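Local atomic coordinates of uncharacterized N-acetyltransferase D2E76_00625 (Mycobacteroides abscessus, PDB entry 6YCA), a protein that probably transfers acetyl groups from acetyl coenzyme A to amino groups, as a GCN5-related N-acetyltransferase of the Eis type that cannot modify aminoglycosides. Residues I26-S31 and R65-F70; E34-F39 and V55-L60; E59-G64 and D80-W85; E130-L135 and L310-V315. All coordinates share one frame; numbering follows the deposited sequence.

Contact 1. Residues I26-S31 and R65-F70. With SO4 (sulfate ion), chain H.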
loop_
_atom_site.group_PDB
_atom_site.type_symbol
_atom_site.label_atom_id
_atom_site.label_comp_id
_atom_site.label_asym_id
_atom_site.label_seq_id
_atom_site.Cartn_x
_atom_site.Cartn_y
_atom_site.Cartn_z
ATOM N N ILE A 26 -14.753 -44.862 16.650
ATOM C CA ILE A 26 -15.391 -43.565 16.857
ATOM C C ILE A 26 -16.313 -43.701 18.062
ATOM O O ILE A 26 -17.366 -44.343 17.973
ATOM C CB ILE A 26 -16.186 -43.116 15.625
ATOM C CG1 ILE A 26 -15.288 -43.080 14.386
ATOM C CG2 ILE A 26 -16.833 -41.762 15.880
ATOM C CD1 ILE A 26 -14.355 -41.902 14.344
ATOM N N ARG A 27 -15.933 -43.093 19.183
ATOM C CA ARG A 27 -16.743 -43.149 20.393
ATOM C C ARG A 27 -16.723 -41.798 21.098
ATOM O O ARG A 27 -15.857 -40.957 20.848
ATOM C CB ARG A 27 -16.266 -44.253 21.345
ATOM C CG ARG A 27 -14.792 -44.158 21.705
ATOM C CD ARG A 27 -14.435 -45.126 22.818
ATOM N NE ARG A 27 -12.997 -45.173 23.069
ATOM C CZ ARG A 27 -12.346 -44.313 23.846
ATOM N NH1 ARG A 27 -13.001 -43.324 24.441
ATOM N NH2 ARG A 27 -11.036 -44.435 24.022
ATOM N N PHE A 28 -17.685 -41.606 21.998
ATOM C CA PHE A 28 -17.735 -40.384 22.790
ATOM C C PHE A 28 -16.666 -40.409 23.870
ATOM O O PHE A 28 -16.406 -41.447 24.487
ATOM C CB PHE A 28 -19.104 -40.245 23.453
ATOM C CG PHE A 28 -20.146 -39.638 22.566
ATOM C CD1 PHE A 28 -20.135 -38.277 22.298
ATOM C CD2 PHE A 28 -21.139 -40.422 22.002
ATOM C CE1 PHE A 28 -21.092 -37.710 21.477
ATOM C CE2 PHE A 28 -22.100 -39.862 21.181
ATOM C CZ PHE A 28 -22.077 -38.504 20.916
ATOM N N LEU A 29 -16.046 -39.259 24.104
ATOM C CA LEU A 29 -15.067 -39.165 25.174
ATOM C C LEU A 29 -15.770 -39.209 26.522
ATOM O O LEU A 29 -16.885 -38.700 26.673
ATOM C CB LEU A 29 -14.297 -37.858 25.042
ATOM C CG LEU A 29 -13.773 -37.612 23.630
ATOM C CD1 LEU A 29 -13.032 -36.301 23.576
ATOM C CD2 LEU A 29 -12.880 -38.760 23.195
ATOM N N GLN A 30 -15.124 -39.835 27.506
ATOM C CA GLN A 30 -15.748 -39.996 28.819
ATOM C C GLN A 30 -14.738 -39.849 29.958
ATOM O O GLN A 30 -14.783 -40.587 30.948
ATOM C CB GLN A 30 -16.608 -41.260 28.902
ATOM C CG GLN A 30 -15.869 -42.563 28.712
ATOM C CD GLN A 30 -16.825 -43.721 28.511
ATOM O OE1 GLN A 30 -18.043 -43.546 28.561
ATOM N NE2 GLN A 30 -16.282 -44.909 28.273
ATOM N N SER A 31 -13.818 -38.893 29.838
ATOM C CA SER A 31 -12.851 -38.631 30.898
ATOM C C SER A 31 -12.256 -37.248 30.687
ATOM O O SER A 31 -12.244 -36.723 29.570
ATOM C CB SER A 31 -11.739 -39.684 30.948
ATOM O OG SER A 31 -11.052 -39.773 29.716
ATOM N N ARG A 65 -20.949 -34.841 24.669
ATOM C CA ARG A 65 -21.294 -34.479 23.307
ATOM C C ARG A 65 -20.059 -34.476 22.425
ATOM O O ARG A 65 -20.143 -34.080 21.259
ATOM C CB ARG A 65 -21.928 -33.084 23.292
ATOM C CG ARG A 65 -23.380 -33.027 23.737
ATOM C CD ARG A 65 -23.950 -31.640 23.488
ATOM N NE ARG A 65 -25.383 -31.663 23.214
ATOM C CZ ARG A 65 -25.910 -31.615 21.996
ATOM N NH1 ARG A 65 -25.121 -31.546 20.931
ATOM N NH2 ARG A 65 -27.225 -31.638 21.841
ATOM N N TYR A 66 -18.922 -34.913 22.951
ATOM C CA TYR A 66 -17.656 -34.832 22.247
ATOM C C TYR A 66 -17.313 -36.221 21.732
ATOM O O TYR A 66 -17.101 -37.151 22.519
ATOM C CB TYR A 66 -16.571 -34.311 23.190
ATOM C CG TYR A 66 -15.440 -33.586 22.496
ATOM C CD1 TYR A 66 -14.876 -34.083 21.331
ATOM C CD2 TYR A 66 -14.971 -32.371 22.982
ATOM C CE1 TYR A 66 -13.851 -33.415 20.694
ATOM C CE2 TYR A 66 -13.949 -31.690 22.347
ATOM C CZ TYR A 66 -13.396 -32.217 21.205
ATOM O OH TYR A 66 -12.376 -31.550 20.564
ATOM N N LEU A 67 -17.261 -36.352 20.414
ATOM C CA LEU A 67 -16.893 -37.600 19.775
ATOM C C LEU A 67 -15.400 -37.585 19.498
ATOM O O LEU A 67 -14.822 -36.538 19.193
ATOM C CB LEU A 67 -17.647 -37.765 18.458
ATOM C CG LEU A 67 -19.071 -38.297 18.527
ATOM C CD1 LEU A 67 -19.793 -38.012 17.229
ATOM C CD2 LEU A 67 -19.031 -39.787 18.799
ATOM N N GLY A 68 -14.782 -38.750 19.612
ATOM C CA GLY A 68 -13.362 -38.877 19.377
ATOM C C GLY A 68 -13.092 -39.958 18.353
ATOM O O GLY A 68 -13.828 -40.938 18.241
ATOM N N ALA A 69 -12.024 -39.757 17.597
ATOM C CA ALA A 69 -11.574 -40.710 16.596
ATOM C C ALA A 69 -10.259 -41.291 17.086
ATOM O O ALA A 69 -9.279 -40.557 17.258
ATOM C CB ALA A 69 -11.379 -40.022 15.246
ATOM N N PHE A 70 -10.244 -42.598 17.326
ATOM C CA PHE A 70 -9.087 -43.285 17.883
ATOM C C PHE A 70 -8.542 -44.238 16.830
ATOM O O PHE A 70 -9.286 -45.070 16.303
ATOM C CB PHE A 70 -9.478 -44.076 19.134
ATOM C CG PHE A 70 -10.001 -43.228 20.264
ATOM C CD1 PHE A 70 -11.321 -42.796 20.278
ATOM C CD2 PHE A 70 -9.181 -42.891 21.330
ATOM C CE1 PHE A 70 -11.804 -42.023 21.321
ATOM C CE2 PHE A 70 -9.657 -42.118 22.376
ATOM C CZ PHE A 70 -10.969 -41.684 22.370
HETATM S S SO4 H . -20.111 -44.707 22.273
HETATM O O1 SO4 H . -21.531 -44.575 22.591
HETATM O O2 SO4 H . -19.415 -43.498 22.702
HETATM O O3 SO4 H . -19.549 -45.858 22.974
HETATM O O4 SO4 H . -19.942 -44.889 20.832
#

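Contact 2. Residues E34-F39 and V55-L60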
loop_
_atom_site.group_PDB
_atom_site.type_symbol
_atom_site.label_atom_id
_atom_site.label_comp_id
_atom_site.label_asym_id
_atom_site.label_seq_id
_atom_site.Cartn_x
_atom_site.Cartn_y
_atom_site.Cartn_z
ATOM N N GLU A 34 -9.267 -37.443 28.301
ATOM C CA GLU A 34 -9.632 -37.481 26.890
ATOM C C GLU A 34 -10.097 -36.120 26.385
ATOM O O GLU A 34 -9.736 -35.711 25.276
ATOM C CB GLU A 34 -10.693 -38.551 26.651
ATOM C CG GLU A 34 -10.145 -39.963 26.602
ATOM C CD GLU A 34 -11.236 -41.008 26.454
ATOM O OE1 GLU A 34 -12.421 -40.626 26.338
ATOM O OE2 GLU A 34 -10.906 -42.215 26.435
ATOM N N HIS A 35 -10.880 -35.394 27.188
ATOM C CA HIS A 35 -11.339 -34.075 26.758
ATOM C C HIS A 35 -10.169 -33.127 26.533
ATOM O O HIS A 35 -10.179 -32.340 25.581
ATOM C CB HIS A 35 -12.329 -33.488 27.765
ATOM C CG HIS A 35 -13.695 -34.101 27.709
ATOM N ND1 HIS A 35 -13.984 -35.334 28.255
ATOM C CD2 HIS A 35 -14.857 -33.639 27.188
ATOM C CE1 HIS A 35 -15.261 -35.610 28.063
ATOM N NE2 HIS A 35 -15.815 -34.598 27.420
ATOM N N GLU A 36 -9.150 -33.186 27.398
ATOM C CA GLU A 36 -7.999 -32.302 27.233
ATOM C C GLU A 36 -7.214 -32.649 25.974
ATOM O O GLU A 36 -6.708 -31.756 25.283
ATOM C CB GLU A 36 -7.095 -32.340 28.467
ATOM C CG GLU A 36 -7.696 -31.687 29.702
ATOM C CD GLU A 36 -6.799 -31.813 30.921
ATOM O OE1 GLU A 36 -5.763 -32.505 30.826
ATOM O OE2 GLU A 36 -7.130 -31.227 31.975
ATOM N N ARG A 37 -7.117 -33.941 25.651
ATOM C CA ARG A 37 -6.405 -34.342 24.445
ATOM C C ARG A 37 -7.162 -33.935 23.188
ATOM O O ARG A 37 -6.552 -33.492 22.208
ATOM C CB ARG A 37 -6.177 -35.851 24.464
ATOM C CG ARG A 37 -5.387 -36.369 23.275
ATOM C CD ARG A 37 -3.934 -35.949 23.331
ATOM N NE ARG A 37 -3.220 -36.586 24.431
ATOM C CZ ARG A 37 -1.974 -36.284 24.780
ATOM N NH1 ARG A 37 -1.307 -35.356 24.105
ATOM N NH2 ARG A 37 -1.394 -36.910 25.797
ATOM N N ALA A 38 -8.489 -34.059 23.204
ATOM C CA ALA A 38 -9.280 -33.628 22.059
ATOM C C ALA A 38 -9.147 -32.132 21.802
ATOM O O ALA A 38 -9.180 -31.696 20.645
ATOM C CB ALA A 38 -10.742 -34.008 22.267
ATOM N N PHE A 39 -8.987 -31.332 22.858
ATOM C CA PHE A 39 -8.781 -29.900 22.672
ATOM C C PHE A 39 -7.448 -29.618 21.990
ATOM O O PHE A 39 -7.375 -28.789 21.075
ATOM C CB PHE A 39 -8.864 -29.179 24.017
ATOM C CG PHE A 39 -10.117 -28.368 24.197
ATOM C CD1 PHE A 39 -11.076 -28.312 23.200
ATOM C CD2 PHE A 39 -10.331 -27.654 25.366
ATOM C CE1 PHE A 39 -12.231 -27.565 23.369
ATOM C CE2 PHE A 39 -11.483 -26.904 25.543
ATOM C CZ PHE A 39 -12.433 -26.859 24.542
ATOM N N VAL A 55 -6.869 -22.257 32.352
ATOM C CA VAL A 55 -8.047 -22.535 31.538
ATOM C C VAL A 55 -8.229 -24.045 31.357
ATOM O O VAL A 55 -7.380 -24.712 30.767
ATOM C CB VAL A 55 -7.975 -21.796 30.184
ATOM C CG1 VAL A 55 -9.256 -22.008 29.390
ATOM C CG2 VAL A 55 -7.691 -20.308 30.402
ATOM N N ALA A 56 -9.330 -24.583 31.879
ATOM C CA ALA A 56 -9.607 -26.011 31.822
ATOM C C ALA A 56 -10.629 -26.303 30.731
ATOM O O ALA A 56 -11.456 -25.456 30.389
ATOM C CB ALA A 56 -10.135 -26.515 33.168
ATOM N N ALA A 57 -10.558 -27.513 30.171
ATOM C CA ALA A 57 -11.528 -27.889 29.145
ATOM C C ALA A 57 -12.914 -28.101 29.740
ATOM O O ALA A 57 -13.921 -27.885 29.057
ATOM C CB ALA A 57 -11.055 -29.130 28.386
ATOM N N ASP A 58 -12.980 -28.494 31.018
ATOM C CA ASP A 58 -14.260 -28.741 31.672
ATOM C C ASP A 58 -15.120 -27.480 31.749
ATOM O O ASP A 58 -16.353 -27.576 31.774
ATOM C CB ASP A 58 -14.024 -29.350 33.061
ATOM C CG ASP A 58 -15.209 -30.168 33.558
ATOM O OD1 ASP A 58 -16.174 -30.360 32.791
ATOM O OD2 ASP A 58 -15.170 -30.621 34.723
ATOM N N GLU A 59 -14.503 -26.293 31.771
ATOM C CA GLU A 59 -15.290 -25.070 31.920
ATOM C C GLU A 59 -15.841 -24.583 30.586
ATOM O O GLU A 59 -16.875 -23.909 30.557
ATOM C CB GLU A 59 -14.467 -23.958 32.579
ATOM C CG GLU A 59 -13.343 -23.433 31.704
ATOM C CD GLU A 59 -12.457 -22.420 32.402
ATOM O OE1 GLU A 59 -12.729 -22.074 33.573
ATOM O OE2 GLU A 59 -11.481 -21.956 31.766
ATOM N N LEU A 60 -15.181 -24.913 29.481
ATOM C CA LEU A 60 -15.624 -24.464 28.169
ATOM C C LEU A 60 -16.379 -25.529 27.387
ATOM O O LEU A 60 -16.770 -25.272 26.245
ATOM C CB LEU A 60 -14.427 -23.969 27.350
ATOM C CG LEU A 60 -13.598 -22.852 27.990
ATOM C CD1 LEU A 60 -12.327 -22.582 27.191
ATOM C CD2 LEU A 60 -14.436 -21.592 28.132
#

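Contact 3. Residues E59-G64 and D80-W85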
loop_
_atom_site.group_PDB
_atom_site.type_symbol
_atom_site.label_atom_id
_atom_site.label_comp_id
_atom_site.label_asym_id
_atom_site.label_seq_id
_atom_site.Cartn_x
_atom_site.Cartn_y
_atom_site.Cartn_z
ATOM N N GLU A 59 -14.503 -26.293 31.771
ATOM C CA GLU A 59 -15.290 -25.070 31.920
ATOM C C GLU A 59 -15.841 -24.583 30.586
ATOM O O GLU A 59 -16.875 -23.909 30.557
ATOM C CB GLU A 59 -14.467 -23.958 32.579
ATOM C CG GLU A 59 -13.343 -23.433 31.704
ATOM C CD GLU A 59 -12.457 -22.420 32.402
ATOM O OE1 GLU A 59 -12.729 -22.074 33.573
ATOM O OE2 GLU A 59 -11.481 -21.956 31.766
ATOM N N LEU A 60 -15.181 -24.913 29.481
ATOM C CA LEU A 60 -15.624 -24.464 28.169
ATOM C C LEU A 60 -16.379 -25.529 27.387
ATOM O O LEU A 60 -16.770 -25.272 26.245
ATOM C CB LEU A 60 -14.427 -23.969 27.350
ATOM C CG LEU A 60 -13.598 -22.852 27.990
ATOM C CD1 LEU A 60 -12.327 -22.582 27.191
ATOM C CD2 LEU A 60 -14.436 -21.592 28.132
ATOM N N LEU A 61 -16.605 -26.705 27.964
ATOM C CA LEU A 61 -17.237 -27.809 27.258
ATOM C C LEU A 61 -18.506 -28.257 27.967
ATOM O O LEU A 61 -18.684 -28.049 29.170
ATOM C CB LEU A 61 -16.281 -29.003 27.111
ATOM C CG LEU A 61 -15.156 -28.865 26.084
ATOM C CD1 LEU A 61 -14.235 -30.072 26.124
ATOM C CD2 LEU A 61 -15.768 -28.724 24.712
ATOM N N GLU A 62 -19.382 -28.897 27.196
ATOM C CA GLU A 62 -20.553 -29.575 27.731
ATOM C C GLU A 62 -20.265 -31.066 27.644
ATOM O O GLU A 62 -20.104 -31.607 26.541
ATOM C CB GLU A 62 -21.787 -29.238 26.897
ATOM C CG GLU A 62 -23.046 -29.981 27.315
ATOM C CD GLU A 62 -24.282 -29.498 26.576
ATOM O OE1 GLU A 62 -25.374 -30.052 26.818
ATOM O OE2 GLU A 62 -24.163 -28.561 25.756
ATOM N N LEU A 63 -20.209 -31.725 28.798
ATOM C CA LEU A 63 -19.776 -33.115 28.840
ATOM C C LEU A 63 -20.825 -34.042 28.242
ATOM O O LEU A 63 -22.018 -33.929 28.534
ATOM C CB LEU A 63 -19.471 -33.540 30.275
ATOM C CG LEU A 63 -18.400 -32.740 31.018
ATOM C CD1 LEU A 63 -18.178 -33.313 32.421
ATOM C CD2 LEU A 63 -17.094 -32.671 30.230
ATOM N N GLY A 64 -20.375 -34.934 27.366
ATOM C CA GLY A 64 -21.241 -35.950 26.804
ATOM C C GLY A 64 -21.655 -35.710 25.377
ATOM O O GLY A 64 -22.608 -36.338 24.904
ATOM N N ASP A 80 -17.365 -32.014 18.230
ATOM C CA ASP A 80 -18.124 -31.675 19.425
ATOM C C ASP A 80 -19.356 -30.865 19.043
ATOM O O ASP A 80 -19.496 -30.394 17.911
ATOM C CB ASP A 80 -17.244 -30.894 20.416
ATOM C CG ASP A 80 -17.887 -30.732 21.788
ATOM O OD1 ASP A 80 -18.206 -31.745 22.437
ATOM O OD2 ASP A 80 -18.056 -29.578 22.228
ATOM N N SER A 81 -20.256 -30.700 20.008
ATOM C CA SER A 81 -21.451 -29.893 19.800
ATOM C C SER A 81 -21.972 -29.427 21.153
ATOM O O SER A 81 -21.576 -29.934 22.204
ATOM C CB SER A 81 -22.526 -30.657 19.025
ATOM O OG SER A 81 -22.773 -31.912 19.624
ATOM N N TYR A 82 -22.867 -28.444 21.108
ATOM C CA TYR A 82 -23.497 -27.893 22.295
ATOM C C TYR A 82 -25.009 -27.972 22.155
ATOM O O TYR A 82 -25.555 -27.835 21.057
ATOM C CB TYR A 82 -23.089 -26.427 22.504
ATOM C CG TYR A 82 -21.641 -26.258 22.887
ATOM C CD1 TYR A 82 -20.639 -26.315 21.929
ATOM C CD2 TYR A 82 -21.270 -26.054 24.213
ATOM C CE1 TYR A 82 -19.304 -26.172 22.277
ATOM C CE2 TYR A 82 -19.939 -25.908 24.570
ATOM C CZ TYR A 82 -18.963 -25.967 23.594
ATOM O OH TYR A 82 -17.640 -25.826 23.929
ATOM N N THR A 83 -25.682 -28.185 23.281
ATOM C CA THR A 83 -27.137 -28.131 23.314
ATOM C C THR A 83 -27.570 -26.681 23.140
ATOM O O THR A 83 -27.237 -25.825 23.967
ATOM C CB THR A 83 -27.630 -28.673 24.655
ATOM O OG1 THR A 83 -27.128 -30.002 24.847
ATOM C CG2 THR A 83 -29.149 -28.699 24.707
ATOM N N SER A 84 -28.311 -26.398 22.072
ATOM C CA SER A 84 -28.637 -25.024 21.729
ATOM C C SER A 84 -30.034 -24.976 21.122
ATOM O O SER A 84 -30.707 -26.002 20.974
ATOM C CB SER A 84 -27.584 -24.455 20.771
ATOM O OG SER A 84 -27.943 -23.164 20.312
ATOM N N TRP A 85 -30.467 -23.767 20.770
ATOM C CA TRP A 85 -31.687 -23.564 20.004
ATOM C C TRP A 85 -31.392 -22.654 18.816
ATOM O O TRP A 85 -30.355 -21.991 18.759
ATOM C CB TRP A 85 -32.842 -23.000 20.853
ATOM C CG TRP A 85 -32.508 -21.800 21.708
ATOM C CD1 TRP A 85 -32.326 -21.787 23.060
ATOM C CD2 TRP A 85 -32.350 -20.440 21.269
ATOM N NE1 TRP A 85 -32.055 -20.508 23.490
ATOM C CE2 TRP A 85 -32.061 -19.664 22.411
ATOM C CE3 TRP A 85 -32.420 -19.805 20.022
ATOM C CZ2 TRP A 85 -31.835 -18.288 22.344
ATOM C CZ3 TRP A 85 -32.196 -18.437 19.958
ATOM C CH2 TRP A 85 -31.909 -17.695 21.112
#

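Contact 4. Residues E130-L135 and L310-V315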
loop_
_atom_site.group_PDB
_atom_site.type_symbol
_atom_site.label_atom_id
_atom_site.label_comp_id
_atom_site.label_asym_id
_atom_site.label_seq_id
_atom_site.Cartn_x
_atom_site.Cartn_y
_atom_site.Cartn_z
ATOM N N GLU A 130 -33.102 -33.459 18.341
ATOM C CA GLU A 130 -32.781 -32.163 17.754
ATOM C C GLU A 130 -32.947 -32.223 16.242
ATOM O O GLU A 130 -32.630 -33.236 15.614
ATOM C CB GLU A 130 -31.354 -31.752 18.114
ATOM C CG GLU A 130 -31.190 -31.412 19.588
ATOM C CD GLU A 130 -29.743 -31.272 20.009
ATOM O OE1 GLU A 130 -28.856 -31.786 19.293
ATOM O OE2 GLU A 130 -29.495 -30.643 21.061
ATOM N N ILE A 131 -33.461 -31.138 15.656
ATOM C CA ILE A 131 -33.888 -31.193 14.260
ATOM C C ILE A 131 -32.926 -30.508 13.297
ATOM O O ILE A 131 -32.956 -30.817 12.097
ATOM C CB ILE A 131 -35.316 -30.655 14.044
ATOM C CG1 ILE A 131 -35.570 -29.397 14.861
ATOM C CG2 ILE A 131 -36.320 -31.686 14.512
ATOM C CD1 ILE A 131 -36.895 -28.753 14.512
ATOM N N VAL A 132 -32.100 -29.580 13.771
ATOM C CA VAL A 132 -31.118 -28.912 12.927
ATOM C C VAL A 132 -29.780 -28.871 13.649
ATOM O O VAL A 132 -29.710 -28.932 14.882
ATOM C CB VAL A 132 -31.549 -27.489 12.497
ATOM C CG1 VAL A 132 -32.838 -27.536 11.692
ATOM C CG2 VAL A 132 -31.680 -26.569 13.701
ATOM N N ALA A 133 -28.712 -28.774 12.860
ATOM C CA ALA A 133 -27.361 -28.555 13.351
ATOM C C ALA A 133 -26.710 -27.493 12.479
ATOM O O ALA A 133 -26.965 -27.429 11.273
ATOM C CB ALA A 133 -26.525 -29.842 13.302
ATOM N N SER A 134 -25.891 -26.645 13.097
ATOM C CA SER A 134 -25.207 -25.580 12.377
ATOM C C SER A 134 -23.789 -25.442 12.912
ATOM O O SER A 134 -23.490 -25.842 14.040
ATOM C CB SER A 134 -25.946 -24.244 12.495
ATOM O OG SER A 134 -25.650 -23.602 13.721
ATOM N N LEU A 135 -22.919 -24.863 12.088
ATOM C CA LEU A 135 -21.527 -24.657 12.465
ATOM C C LEU A 135 -20.995 -23.432 11.740
ATOM O O LEU A 135 -21.683 -22.825 10.920
ATOM C CB LEU A 135 -20.667 -25.901 12.186
ATOM C CG LEU A 135 -20.651 -26.502 10.776
ATOM C CD1 LEU A 135 -19.726 -25.735 9.835
ATOM C CD2 LEU A 135 -20.261 -27.971 10.827
ATOM N N LEU A 310 -26.013 -24.657 7.726
ATOM C CA LEU A 310 -27.146 -25.323 8.350
ATOM C C LEU A 310 -27.318 -26.724 7.782
ATOM O O LEU A 310 -27.211 -26.932 6.570
ATOM C CB LEU A 310 -28.425 -24.515 8.127
ATOM C CG LEU A 310 -29.705 -25.081 8.736
ATOM C CD1 LEU A 310 -29.552 -25.233 10.233
ATOM C CD2 LEU A 310 -30.877 -24.183 8.412
ATOM N N ARG A 311 -27.570 -27.685 8.669
ATOM C CA ARG A 311 -27.814 -29.077 8.296
ATOM C C ARG A 311 -29.139 -29.510 8.909
ATOM O O ARG A 311 -29.264 -29.572 10.135
ATOM C CB ARG A 311 -26.673 -29.964 8.786
ATOM C CG ARG A 311 -26.965 -31.442 8.788
ATOM C CD ARG A 311 -26.969 -32.051 7.397
ATOM N NE ARG A 311 -28.079 -32.989 7.254
ATOM C CZ ARG A 311 -28.060 -34.079 6.496
ATOM N NH1 ARG A 311 -26.976 -34.399 5.807
ATOM N NH2 ARG A 311 -29.128 -34.859 6.439
ATOM N N LEU A 312 -30.126 -29.801 8.062
ATOM C CA LEU A 312 -31.432 -30.263 8.523
ATOM C C LEU A 312 -31.333 -31.734 8.921
ATOM O O LEU A 312 -31.126 -32.605 8.067
ATOM C CB LEU A 312 -32.477 -30.054 7.431
ATOM C CG LEU A 312 -32.694 -28.610 6.972
ATOM C CD1 LEU A 312 -33.710 -28.541 5.850
ATOM C CD2 LEU A 312 -33.135 -27.738 8.132
ATOM N N VAL A 313 -31.490 -32.010 10.218
ATOM C CA VAL A 313 -31.385 -33.377 10.723
ATOM C C VAL A 313 -32.712 -34.117 10.591
ATOM O O VAL A 313 -32.751 -35.272 10.152
ATOM C CB VAL A 313 -30.859 -33.373 12.171
ATOM C CG1 VAL A 313 -30.687 -34.795 12.686
ATOM C CG2 VAL A 313 -29.545 -32.604 12.257
ATOM N N ASP A 314 -33.816 -33.479 10.976
ATOM C CA ASP A 314 -35.161 -34.019 10.764
ATOM C C ASP A 314 -35.889 -33.029 9.861
ATOM O O ASP A 314 -36.398 -32.008 10.332
ATOM C CB ASP A 314 -35.895 -34.227 12.086
ATOM C CG ASP A 314 -37.160 -35.066 11.935
ATOM O OD1 ASP A 314 -37.736 -35.110 10.827
ATOM O OD2 ASP A 314 -37.585 -35.683 12.932
ATOM N N VAL A 315 -35.933 -33.330 8.563
ATOM C CA VAL A 315 -36.476 -32.380 7.595
ATOM C C VAL A 315 -37.952 -32.101 7.855
ATOM O O VAL A 315 -38.389 -30.945 7.826
ATOM C CB VAL A 315 -36.213 -32.863 6.157
ATOM C CG1 VAL A 315 -37.013 -32.041 5.163
ATOM C CG2 VAL A 315 -34.728 -32.787 5.845
#

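Contact 1. Residues I26-S31 and R65-F70
Arg27 and Gly68 form the hydrogen-bonded pair at the middle of an antiparallel pairing between strands 26-28 and 67-70, with Gly68 N to Arg27 O at 2.7 Å, and the non-hydrogen-bonded pairs Ile26-Ala69 and Phe28-Leu67 lie to either side. Beyond the strand, Leu29 N adds one more backbone bond, to Tyr66 O (2.8 Å). The Arg27 side chain, turned at chi1 (54°) and then extended from CG to NE, brings its guanidinium down flat on the Phe70 ring, a cation-pi stack with Arg27 CZ 3.6 Å from the centroid of the Phe70 ring and the two planes 23° apart. Glu34 pairs with NH1 of the same group. In the GNAT fold this is the coupling of the first two strands, whose intervening chain is mainly helical; here strand 25-28 is the outermost strand of its sheet within the chain. Phe28 receives Leu67 CD2 almost exactly over the centre of one ring face, 3.7 Å from the centroid. Leu29 serves two rings with its two branches: CD1 sits over a face of Tyr66, while CD2 reaches Phe70 CZ at 3.6 Å. Phe28 N donates to O2 of a sulfate ion (N to O2 2.7 Å); the ion, which probably came from the crystallisation liquor, is also hydrogen-bonded to Arg120. Ile26 CD1 rests on Ala69 CB, 3.6 Å away.

Contact 2. Residues E34-F39 and V55-L60
Phe39 and Ala57 bring together two successive helical elements of the GNAT fold, helix 32-46 and the short, weakly bonded helix 57-60, both of which belong to the connection between the first two strands. The course of Phe39 shows how one aromatic side chain can carry such a contact without any hydrogen bond across it. Its CB leaves the helix in the direction of residues 55-60. At CG the ring continues in the plane of CA and CB (chi2 0°), which places CD1 over on the CA side and swings CD2 outward to the opposing segment. CD2 meets Ala57 CB at 3.4 Å. One atom further, CE2 lies 3.6 Å from Ala57 CB and 3.7 Å from Ala57 CA, the methyl group coming up obliquely to the ring. The tip, CZ, has Leu60 CB at 4.5 Å near the ring plane, a looser touch. Elsewhere the same ring makes edge-to-face contacts with His101 and Trp43. The turn before Phe39 adds only distant neighbours for the Ala57 methyl: Glu36 CG and His35 O both stand 4.4 Å from Ala57 CB. Glu59, a poorly ordered side chain, forms a salt bridge through OE1 with Arg208, and Glu59 OE2 receives a weak bond from Ala56 N at 3.4 Å.

Contact 3. Residues E59-G64 and D80-W85
Tyr82 and Leu60 close the buried end of this contact, where the Tyr82 hydroxyl donates to Leu60 O (OH to O 2.5 Å) from within the carbonyl plane and the carbonyl oxygen lies at the edge of the ring. Leu61 packs against the same end through a single methyl: its CD2 is 3.5 Å from both Tyr82 OH and Asp80 OD2, and Asp80 OD2 also has a weak hydrogen bond to His101. Residues 59-64 lead from helix 57-60 of the GNAT fold to its second strand, and they lie here against the long third strand, 75-87. Toward solvent the packing gives way to a polar grip. Glu62 stretches out, CG anti to the backbone N (chi1 176°), and its carboxylate straddles Thr83: Thr83 OG1 donates to Glu62 OE1 at 2.6 Å, and Thr83 N to Glu62 OE2 at 2.9 Å, the latter nearly straight. Both oxygens are met on their syn sides, with the donors about 25° out of the carboxylate plane. Arg65 adds a long, weak ion pair to Glu62 OE1.

Contact 4. Residues E130-L135 and L310-V315
Val313 N and Asp314 N approach the Ile131 carbonyl from the same face of its plane, Val313 N at 2.7 Å from Ile131 O and Asp314 N at 3.0 Å, so that one oxygen grips two consecutive amides just past the end of strand 299-312. The carbonyl of Ala133 is met nearly end-on by Arg311 N (2.7 Å), and Ala133 N returns a bond to Arg311 O in its carbonyl plane. The Arg311 chain bends at chi2 and chi3, and Arg311 NE bonds Leu312 O (3.2 Å), which lies near the guanidinium plane, from above the Leu312 carbonyl plane; other guanidinium partners include Phe146 O and Asp336. Apolar contacts flank this pairing: Val132 CG1 and Leu312 CD2 lie side by side at 3.6 Å, and Leu310 CD1 touches Val132 CB at 3.8 Å. Separately, Ile131 CG2 meets Asp314 CB at 3.5 Å. Asp314 sits at the N-cap of helix 315-321, its OD1 in a weak hydrogen bond with Ala317 N. Strand 132-135, parallel to strand 93-104 and carrying Leu135 into the acetyl coenzyme A pocket, corresponds to the fifth GNAT strand; strand 299-312, from the second GNAT region, joins the two units here.

Contacts 1, 2 and 3 form a compact group in the first GNAT region, their centres 12 to 13 Å apart. Contact 2 is nested in the loop closed by contact 1, and contact 3 crosses contact 1 along the chain and shares Glu59 and Leu60 with contact 2. Strands 67-70 and 75-87 are sheet neighbours, which ties contacts 1 and 3 together. Contact 4 follows in series, its centre about 16 Å from that of contact 3, where a strand of the second GNAT region pairs with the first. A salt bridge from Arg65 to Glu130 links contacts 1 and 4. Contact 1 comes within about 8 Å of the bound acetyl coenzyme A at the Ala69 side chain, and contact 4 includes Leu135 of its pocket.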